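Local coordinates for protein dermonecrotic toxin (Pasteurella multocida, PDB 2EBF) that acts as a mitogenic dermonecrotic toxin that induces bone resorption, its C-terminal region combining a membrane-localization part with a domain bearing a thiol protease-like catalytic triad, at residues A59-I64 / L115-E120; S358-I363 / L389-D394; V629-A634 / S723-M728. One frame throughout, in Å; residues are numbered along the deposited sequence.

Interaction 1. Residues A59-I64 / L115-E120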
loop_
_atom_site.group_PDB
_atom_site.type_symbol
_atom_site.label_atom_id
_atom_site.label_comp_id
_atom_site.label_asym_id
_atom_site.label_seq_id
_atom_site.Cartn_x
_atom_site.Cartn_y
_atom_site.Cartn_z
ATOM N N ALA A 59 5.892 24.620 32.874
ATOM C CA ALA A 59 6.641 24.769 34.113
ATOM C C ALA A 59 7.988 24.058 34.027
ATOM O O ALA A 59 8.991 24.581 34.509
ATOM C CB ALA A 59 5.835 24.257 35.303
ATOM N N ARG A 60 8.005 22.876 33.412
ATOM C CA ARG A 60 9.220 22.069 33.310
ATOM C C ARG A 60 10.242 22.682 32.357
ATOM O O ARG A 60 11.444 22.599 32.600
ATOM C CB ARG A 60 8.892 20.630 32.874
ATOM C CG ARG A 60 8.201 19.764 33.945
ATOM C CD ARG A 60 9.104 19.491 35.153
ATOM N NE ARG A 60 10.026 18.395 34.885
ATOM C CZ ARG A 60 10.137 17.286 35.612
ATOM N NH1 ARG A 60 9.402 17.097 36.707
ATOM N NH2 ARG A 60 11.012 16.365 35.242
ATOM N N ALA A 61 9.755 23.290 31.283
ATOM C CA ALA A 61 10.618 23.831 30.236
ATOM C C ALA A 61 10.812 25.345 30.335
ATOM O O ALA A 61 11.350 25.964 29.411
ATOM C CB ALA A 61 10.079 23.461 28.871
ATOM N N SER A 62 10.371 25.938 31.439
ATOM C CA SER A 62 10.512 27.381 31.616
ATOM C C SER A 62 11.967 27.773 31.863
ATOM O O SER A 62 12.710 27.065 32.552
ATOM C CB SER A 62 9.613 27.901 32.740
ATOM O OG SER A 62 10.150 27.594 34.006
ATOM N N VAL A 63 12.359 28.897 31.270
ATOM C CA VAL A 63 13.674 29.494 31.485
ATOM C C VAL A 63 13.464 30.949 31.912
ATOM O O VAL A 63 12.831 31.732 31.192
ATOM C CB VAL A 63 14.541 29.439 30.206
ATOM C CG1 VAL A 63 15.961 29.931 30.492
ATOM C CG2 VAL A 63 14.561 28.028 29.619
ATOM N N ILE A 64 14.002 31.299 33.080
ATOM C CA ILE A 64 13.710 32.580 33.758
ATOM C C ILE A 64 13.714 33.833 32.862
ATOM O O ILE A 64 12.739 34.591 32.853
ATOM C CB ILE A 64 14.600 32.776 35.026
ATOM C CG1 ILE A 64 14.153 31.819 36.141
ATOM C CG2 ILE A 64 14.548 34.226 35.523
ATOM C CD1 ILE A 64 15.137 31.678 37.306
ATOM N N LEU A 115 15.985 21.478 26.992
ATOM C CA LEU A 115 16.197 20.122 26.482
ATOM C C LEU A 115 15.892 18.975 27.443
ATOM O O LEU A 115 15.407 17.934 27.008
ATOM C CB LEU A 115 17.598 19.966 25.882
ATOM C CG LEU A 115 17.684 20.348 24.404
ATOM C CD1 LEU A 115 19.113 20.181 23.892
ATOM C CD2 LEU A 115 16.715 19.514 23.574
ATOM N N ASN A 116 16.169 19.144 28.733
ATOM C CA ASN A 116 15.788 18.120 29.711
ATOM C C ASN A 116 14.290 17.797 29.644
ATOM O O ASN A 116 13.901 16.624 29.602
ATOM C CB ASN A 116 16.174 18.533 31.142
ATOM C CG ASN A 116 17.634 18.264 31.465
ATOM O OD1 ASN A 116 18.401 17.790 30.622
ATOM N ND2 ASN A 116 18.026 18.569 32.698
ATOM N N ALA A 117 13.463 18.843 29.629
ATOM C CA ALA A 117 12.003 18.697 29.542
ATOM C C ALA A 117 11.577 18.065 28.212
ATOM O O ALA A 117 10.721 17.182 28.190
ATOM C CB ALA A 117 11.320 20.057 29.723
ATOM N N PHE A 118 12.181 18.516 27.114
ATOM C CA PHE A 118 11.799 18.050 25.776
ATOM C C PHE A 118 12.156 16.576 25.575
ATOM O O PHE A 118 11.379 15.806 24.999
ATOM C CB PHE A 118 12.435 18.923 24.685
ATOM C CG PHE A 118 11.809 20.301 24.546
ATOM C CD1 PHE A 118 12.226 21.166 23.540
ATOM C CD2 PHE A 118 10.797 20.728 25.410
ATOM C CE1 PHE A 118 11.661 22.443 23.402
ATOM C CE2 PHE A 118 10.225 21.998 25.272
ATOM C CZ PHE A 118 10.662 22.855 24.266
ATOM N N ARG A 119 13.323 16.178 26.066
ATOM C CA ARG A 119 13.745 14.777 25.980
ATOM C C ARG A 119 12.835 13.861 26.788
ATOM O O ARG A 119 12.512 12.747 26.352
ATOM C CB ARG A 119 15.197 14.617 26.444
ATOM C CG ARG A 119 16.218 15.234 25.480
ATOM C CD ARG A 119 17.640 15.047 26.010
ATOM N NE ARG A 119 18.636 15.363 24.984
ATOM C CZ ARG A 119 19.614 16.260 25.109
ATOM N NH1 ARG A 119 19.759 16.958 26.230
ATOM N NH2 ARG A 119 20.457 16.451 24.101
ATOM N N GLU A 120 12.429 14.322 27.969
ATOM C CA GLU A 120 11.513 13.544 28.793
ATOM C C GLU A 120 10.177 13.383 28.079
ATOM O O GLU A 120 9.619 12.289 28.029
ATOM C CB GLU A 120 11.325 14.178 30.173
ATOM C CG GLU A 120 10.082 13.660 30.937
ATOM C CD GLU A 120 10.151 12.175 31.302
ATOM O OE1 GLU A 120 9.105 11.593 31.726
ATOM O OE2 GLU A 120 11.251 11.590 31.183
#

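Interaction 2. Residues S358-I363 / L389-D394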
loop_
_atom_site.group_PDB
_atom_site.type_symbol
_atom_site.label_atom_id
_atom_site.label_comp_id
_atom_site.label_asym_id
_atom_site.label_seq_id
_atom_site.Cartn_x
_atom_site.Cartn_y
_atom_site.Cartn_z
ATOM N N SER A 358 1.432 -19.609 -38.513
ATOM C CA SER A 358 1.864 -18.512 -39.371
ATOM C C SER A 358 1.730 -17.203 -38.601
ATOM O O SER A 358 1.084 -17.156 -37.547
ATOM C CB SER A 358 1.024 -18.453 -40.642
ATOM O OG SER A 358 -0.298 -18.054 -40.346
ATOM N N ILE A 359 2.342 -16.142 -39.121
ATOM C CA ILE A 359 2.218 -14.821 -38.508
ATOM C C ILE A 359 0.737 -14.451 -38.420
ATOM O O ILE A 359 0.260 -14.056 -37.359
ATOM C CB ILE A 359 3.063 -13.749 -39.268
ATOM C CG1 ILE A 359 4.546 -13.920 -38.916
ATOM C CG2 ILE A 359 2.598 -12.327 -38.947
ATOM C CD1 ILE A 359 5.488 -13.476 -40.007
ATOM N N ASN A 360 0.006 -14.638 -39.520
ATOM C CA ASN A 360 -1.414 -14.281 -39.554
ATOM C C ASN A 360 -2.304 -15.105 -38.628
ATOM O O ASN A 360 -3.264 -14.581 -38.070
ATOM C CB ASN A 360 -1.941 -14.255 -40.995
ATOM C CG ASN A 360 -1.321 -13.127 -41.802
ATOM O OD1 ASN A 360 -0.687 -12.235 -41.230
ATOM N ND2 ASN A 360 -1.477 -13.166 -43.122
ATOM N N GLU A 361 -1.971 -16.381 -38.451
ATOM C CA GLU A 361 -2.692 -17.252 -37.515
ATOM C C GLU A 361 -2.448 -16.793 -36.077
ATOM O O GLU A 361 -3.367 -16.781 -35.246
ATOM C CB GLU A 361 -2.248 -18.699 -37.694
ATOM C CG GLU A 361 -2.866 -19.361 -38.910
ATOM C CD GLU A 361 -2.233 -20.701 -39.256
ATOM O OE1 GLU A 361 -2.836 -21.427 -40.078
ATOM O OE2 GLU A 361 -1.142 -21.024 -38.732
ATOM N N ARG A 362 -1.205 -16.409 -35.798
ATOM C CA ARG A 362 -0.848 -15.819 -34.509
ATOM C C ARG A 362 -1.625 -14.542 -34.210
ATOM O O ARG A 362 -2.130 -14.368 -33.105
ATOM C CB ARG A 362 0.649 -15.563 -34.430
ATOM C CG ARG A 362 1.432 -16.782 -33.964
ATOM C CD ARG A 362 2.912 -16.558 -34.072
ATOM N NE ARG A 362 3.450 -17.074 -35.321
ATOM C CZ ARG A 362 4.625 -16.726 -35.835
ATOM N NH1 ARG A 362 5.395 -15.845 -35.218
ATOM N NH2 ARG A 362 5.024 -17.248 -36.986
ATOM N N ILE A 363 -1.726 -13.652 -35.193
ATOM C CA ILE A 363 -2.455 -12.398 -35.009
ATOM C C ILE A 363 -3.940 -12.655 -34.767
ATOM O O ILE A 363 -4.559 -11.994 -33.914
ATOM C CB ILE A 363 -2.283 -11.441 -36.214
ATOM C CG1 ILE A 363 -0.800 -11.079 -36.396
ATOM C CG2 ILE A 363 -3.170 -10.200 -36.038
ATOM C CD1 ILE A 363 -0.481 -10.326 -37.704
ATOM N N LEU A 389 -0.038 -4.147 -39.187
ATOM C CA LEU A 389 -1.127 -3.416 -38.539
ATOM C C LEU A 389 -2.513 -3.707 -39.125
ATOM O O LEU A 389 -3.482 -3.912 -38.385
ATOM C CB LEU A 389 -0.836 -1.915 -38.547
ATOM C CG LEU A 389 -1.874 -0.995 -37.901
ATOM C CD1 LEU A 389 -2.072 -1.335 -36.423
ATOM C CD2 LEU A 389 -1.471 0.458 -38.076
ATOM N N THR A 390 -2.598 -3.747 -40.449
ATOM C CA THR A 390 -3.854 -3.998 -41.147
ATOM C C THR A 390 -4.512 -5.275 -40.646
ATOM O O THR A 390 -5.735 -5.342 -40.508
ATOM C CB THR A 390 -3.619 -4.104 -42.667
ATOM O OG1 THR A 390 -3.185 -2.833 -43.154
ATOM C CG2 THR A 390 -4.898 -4.525 -43.424
ATOM N N THR A 391 -3.684 -6.282 -40.375
ATOM C CA THR A 391 -4.160 -7.595 -39.985
ATOM C C THR A 391 -4.701 -7.554 -38.559
ATOM O O THR A 391 -5.716 -8.187 -38.260
ATOM C CB THR A 391 -3.037 -8.652 -40.155
ATOM O OG1 THR A 391 -2.518 -8.563 -41.494
ATOM C CG2 THR A 391 -3.565 -10.065 -39.911
ATOM N N PHE A 392 -4.035 -6.809 -37.685
ATOM C CA PHE A 392 -4.535 -6.614 -36.326
ATOM C C PHE A 392 -5.892 -5.904 -36.354
ATOM O O PHE A 392 -6.820 -6.315 -35.660
ATOM C CB PHE A 392 -3.541 -5.818 -35.466
ATOM C CG PHE A 392 -2.387 -6.638 -34.941
ATOM C CD1 PHE A 392 -2.483 -7.294 -33.707
ATOM C CD2 PHE A 392 -1.196 -6.736 -35.663
ATOM C CE1 PHE A 392 -1.414 -8.060 -33.205
ATOM C CE2 PHE A 392 -0.118 -7.493 -35.170
ATOM C CZ PHE A 392 -0.229 -8.150 -33.942
ATOM N N ILE A 393 -5.987 -4.848 -37.160
ATOM C CA ILE A 393 -7.202 -4.033 -37.278
ATOM C C ILE A 393 -8.368 -4.867 -37.814
ATOM O O ILE A 393 -9.489 -4.800 -37.296
ATOM C CB ILE A 393 -6.945 -2.789 -38.169
ATOM C CG1 ILE A 393 -5.926 -1.855 -37.494
ATOM C CG2 ILE A 393 -8.238 -2.029 -38.480
ATOM C CD1 ILE A 393 -5.531 -0.653 -38.345
ATOM N N ASP A 394 -8.092 -5.659 -38.846
ATOM C CA ASP A 394 -9.090 -6.543 -39.441
ATOM C C ASP A 394 -9.650 -7.584 -38.477
ATOM O O ASP A 394 -10.772 -8.067 -38.663
ATOM C CB ASP A 394 -8.503 -7.243 -40.663
ATOM C CG ASP A 394 -8.357 -6.317 -41.851
ATOM O OD1 ASP A 394 -8.825 -5.156 -41.790
ATOM O OD2 ASP A 394 -7.786 -6.768 -42.867
HETATM O O HOH W 1 -0.100 -9.630 -41.571
#

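Interaction 3. Residues V629-A634 / S723-M728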
loop_
_atom_site.group_PDB
_atom_site.type_symbol
_atom_site.label_atom_id
_atom_site.label_comp_id
_atom_site.label_asym_id
_atom_site.label_seq_id
_atom_site.Cartn_x
_atom_site.Cartn_y
_atom_site.Cartn_z
ATOM N N VAL A 629 -17.753 -32.612 27.862
ATOM C CA VAL A 629 -18.930 -32.755 27.007
ATOM C C VAL A 629 -18.644 -32.816 25.497
ATOM O O VAL A 629 -19.227 -33.653 24.800
ATOM C CB VAL A 629 -19.998 -31.673 27.342
ATOM C CG1 VAL A 629 -21.085 -31.595 26.256
ATOM C CG2 VAL A 629 -20.619 -31.961 28.707
ATOM N N SER A 630 -17.769 -31.953 24.977
ATOM C CA SER A 630 -17.585 -31.899 23.508
ATOM C C SER A 630 -17.142 -33.217 22.832
ATOM O O SER A 630 -17.662 -33.556 21.768
ATOM C CB SER A 630 -16.755 -30.683 23.033
ATOM O OG SER A 630 -15.445 -30.670 23.560
ATOM N N PRO A 631 -16.195 -33.972 23.430
ATOM C CA PRO A 631 -15.916 -35.249 22.756
ATOM C C PRO A 631 -17.122 -36.217 22.734
ATOM O O PRO A 631 -17.271 -36.983 21.785
ATOM C CB PRO A 631 -14.752 -35.834 23.578
ATOM C CG PRO A 631 -14.146 -34.649 24.293
ATOM C CD PRO A 631 -15.337 -33.787 24.612
ATOM N N LYS A 632 -17.969 -36.166 23.758
ATOM C CA LYS A 632 -19.157 -37.018 23.824
ATOM C C LYS A 632 -20.157 -36.598 22.741
ATOM O O LYS A 632 -20.791 -37.441 22.095
ATOM C CB LYS A 632 -19.799 -36.945 25.208
ATOM C CG LYS A 632 -18.897 -37.370 26.358
ATOM C CD LYS A 632 -19.561 -37.115 27.712
ATOM C CE LYS A 632 -18.575 -37.246 28.882
ATOM N NZ LYS A 632 -17.700 -38.454 28.796
ATOM N N VAL A 633 -20.297 -35.292 22.543
ATOM C CA VAL A 633 -21.125 -34.781 21.453
ATOM C C VAL A 633 -20.587 -35.230 20.093
ATOM O O VAL A 633 -21.345 -35.732 19.262
ATOM C CB VAL A 633 -21.258 -33.237 21.534
ATOM C CG1 VAL A 633 -21.930 -32.670 20.295
ATOM C CG2 VAL A 633 -22.029 -32.870 22.793
ATOM N N ALA A 634 -19.279 -35.074 19.868
ATOM C CA ALA A 634 -18.691 -35.506 18.593
ATOM C C ALA A 634 -18.911 -37.005 18.339
ATOM O O ALA A 634 -19.179 -37.415 17.210
ATOM C CB ALA A 634 -17.203 -35.141 18.521
ATOM N N SER A 723 -11.972 -28.016 18.826
ATOM C CA SER A 723 -12.512 -28.265 20.169
ATOM C C SER A 723 -11.390 -28.706 21.108
ATOM O O SER A 723 -10.376 -29.254 20.665
ATOM C CB SER A 723 -13.629 -29.324 20.107
ATOM O OG SER A 723 -13.110 -30.584 19.690
ATOM N N LYS A 724 -11.563 -28.462 22.403
ATOM C CA LYS A 724 -10.501 -28.697 23.375
ATOM C C LYS A 724 -11.071 -29.365 24.609
ATOM O O LYS A 724 -12.234 -29.171 24.940
ATOM C CB LYS A 724 -9.845 -27.375 23.782
ATOM C CG LYS A 724 -9.005 -26.718 22.693
ATOM C CD LYS A 724 -8.776 -25.250 23.055
ATOM C CE LYS A 724 -8.249 -24.443 21.884
ATOM N NZ LYS A 724 -6.849 -24.830 21.585
ATOM N N THR A 725 -10.244 -30.155 25.281
ATOM C CA THR A 725 -10.640 -30.751 26.538
ATOM C C THR A 725 -9.428 -30.829 27.486
ATOM O O THR A 725 -8.280 -30.645 27.055
ATOM C CB THR A 725 -11.279 -32.154 26.304
ATOM O OG1 THR A 725 -12.044 -32.535 27.455
ATOM C CG2 THR A 725 -10.196 -33.190 26.023
ATOM N N GLY A 726 -9.688 -31.067 28.769
ATOM C CA GLY A 726 -8.615 -31.241 29.758
ATOM C C GLY A 726 -7.768 -29.984 29.877
ATOM O O GLY A 726 -8.289 -28.869 29.824
ATOM N N ASN A 727 -6.456 -30.161 29.999
ATOM C CA ASN A 727 -5.522 -29.032 30.121
ATOM C C ASN A 727 -5.553 -28.051 28.949
ATOM O O ASN A 727 -5.333 -26.851 29.122
ATOM C CB ASN A 727 -4.090 -29.548 30.278
ATOM C CG ASN A 727 -3.885 -30.342 31.546
ATOM O OD1 ASN A 727 -3.082 -31.296 31.576
ATOM N ND2 ASN A 727 -4.571 -29.943 32.620
ATOM N N MET A 728 -5.792 -28.572 27.751
ATOM C CA MET A 728 -5.758 -27.764 26.555
ATOM C C MET A 728 -6.927 -26.808 26.525
ATOM O O MET A 728 -6.822 -25.722 25.962
ATOM C CB MET A 728 -5.651 -28.647 25.319
ATOM C CG MET A 728 -4.214 -29.193 25.214
ATOM S SD MET A 728 -4.036 -30.509 24.029
ATOM C CE MET A 728 -4.215 -29.616 22.489
HETATM O O HOH W 2 -12.964 -31.655 22.386
#

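Interaction 1. Residues A59-I64 / L115-E120
Ala61 and Ala117 meet methyl to methyl, CB to CB at 3.7 Å, where the chain leaves helix 54-60 and passes the first turn of helix 115-129. Both belong to the helical membrane-localization part of the toxin. Alanine suits the spot on either side: with no more than a methyl group in the way, the backbones come close, and the CA atoms of Ala61 and Ala117 are 5.4 Å apart.

The apolar contacts extend along the helix to Phe118. With CG anti to the carbonyl carbon (chi1 -73°), its ring extends far enough for CE2 to come within 3.9 Å of Ala61 CB, in an oblique approach. Phe118 also meets Tyr105 edge-to-face and touches Ile75, so this large flat ring joins helices 70-84 and 88-108 to the contact. Beside the alanine pair, Arg60 CB rests 4.0 Å from Ala117 CB, while the polar end of Arg60 runs out at the exposed margin.

Polar bonds do not cross between the segments. Within the turn Ser62 OG donates a long bond to Ala59 O, 3.3 Å, from 38° above the carbonyl plane. Arg60 NH2 and Glu120 OE1 carry opposite charges but are 6.2 Å apart, so any attraction is probably weak.

The union thus rests on the fit between small apolar groups. No directional bond joins the two segments themselves; a polar tie comes from Arg114, just before the second segment, whose NH1 bonds to Ala61 O.

Interaction 2. Residues S358-I363 / L389-D394
Ile363 lies over the face of the Phe392 ring in a CH-pi contact that joins two helices of the alpha/beta C2 region. Helix 389-394 belongs, with helix 379-387, to the connection from strand 372-376 to the parallel, non-adjacent strand 399-402; helix 359-370 leads into the first of these strands. The axes of the two short segments approach to 10.1 Å, their N-to-C directions 37° apart.

Ile363 puts CG2 anti to its backbone N, chi1 being -61° for CG1, and this branch stands 3.7 Å from the ring centroid and 9° off the normal. The CG1-CD1 branch continues over the same side of the ring and passes beyond its CE2 edge, CD1 being 3.8 Å from Phe392 CE2. Branching at CB lets isoleucine cover the ring broadly, and both residues are buried. Trp537 touches Ile363 from strand 537-539.

Thr391 crosses Ile363 at about a right angle and offers its methyl, CG2, to Ile363 CD1 at 3.8 Å. At the helix start, Ser358 and Glu361 form a capping box: Ser358 OG accepts from Glu361 N, and Glu361 OE2 receives Ser358 N.

Asn360 and Thr391 are linked through one water, which donates to Asn360 OD1 at 2.7 Å and whose oxygen lies 2.6 Å from Thr391 OG1.

Interaction 3. Residues V629-A634 / S723-M728
Ser630 and Ser723 face each other across a water, at the place where helix 629-639 of the thiol protease-like C3 domain lies against the segment following strand 717-720. The arrangement is reminiscent of papain-like enzymes, in which a helix begins at the cysteine: the phosphonate-binding residues 624-628, among them Cys626, here in a disulfide with Cys620, precede it.

Val629, at the start, points away from 723-728 and packs on Cys620, its branched apolar side chain filling the domain interior. Ser630 carries the contact. Its hydroxyl sits between the backbone N and the carbonyl carbon (chi1 61°), and Ser723 adopts the same kind of rotamer, with chi1 of 65°. Each OG is 2.9 Å from the bridging water, Ser630 OG and Ser723 OG thus being joined without touching. A small hydroxyl side chain suits this place, where one water bridges the helix and the loop after strand 717-720. Ser630 OG lies 3.8 Å from Lys724 O, too far for a hydrogen bond; that carbonyl oxygen is buried by the contact and has no partner in the model.

Pro631 follows, its lack of an N-H costing little so near the beginning of a helix. Its ring carbon CG approaches Thr725 CB at 4.3 Å, a loose contact at the exposed margin. The Thr725 hydroxyl donates to Asp627 O, which ties 723-728 to the phosphonate-binding loop, while the ammonium group of Lys724 is paired with Glu720.

Farther along, Val633 and Ala634 rest on Ala669 of strand 660-673, compact apolar side chains suited to packing a helix on a sheet. The helical turn closes with Ala634 N donating to Ser630 O at 2.9 Å.

In the fold
The three contacts follow one another along the chain, each closing before the next opens, and each belongs to a different part of the toxin: the membrane-localization part, the C2 region and the C3 domain. They are also far apart: interactions 1 and 2, on opposite sides of the chain's centre, have centres about 77 Å apart, interactions 1 and 3 are about 60 Å apart by centres, and interactions 2 and 3 about 67 Å. None touches another. Interaction 3 lies beside the phosphonate pocket, the Thr725 side chain about 7 Å from the ligand. Interaction 1 has a different neighbour, a bound glucose about 12 Å from the Phe118 side chain. Interaction 2 packs helices beside the mixed sheet.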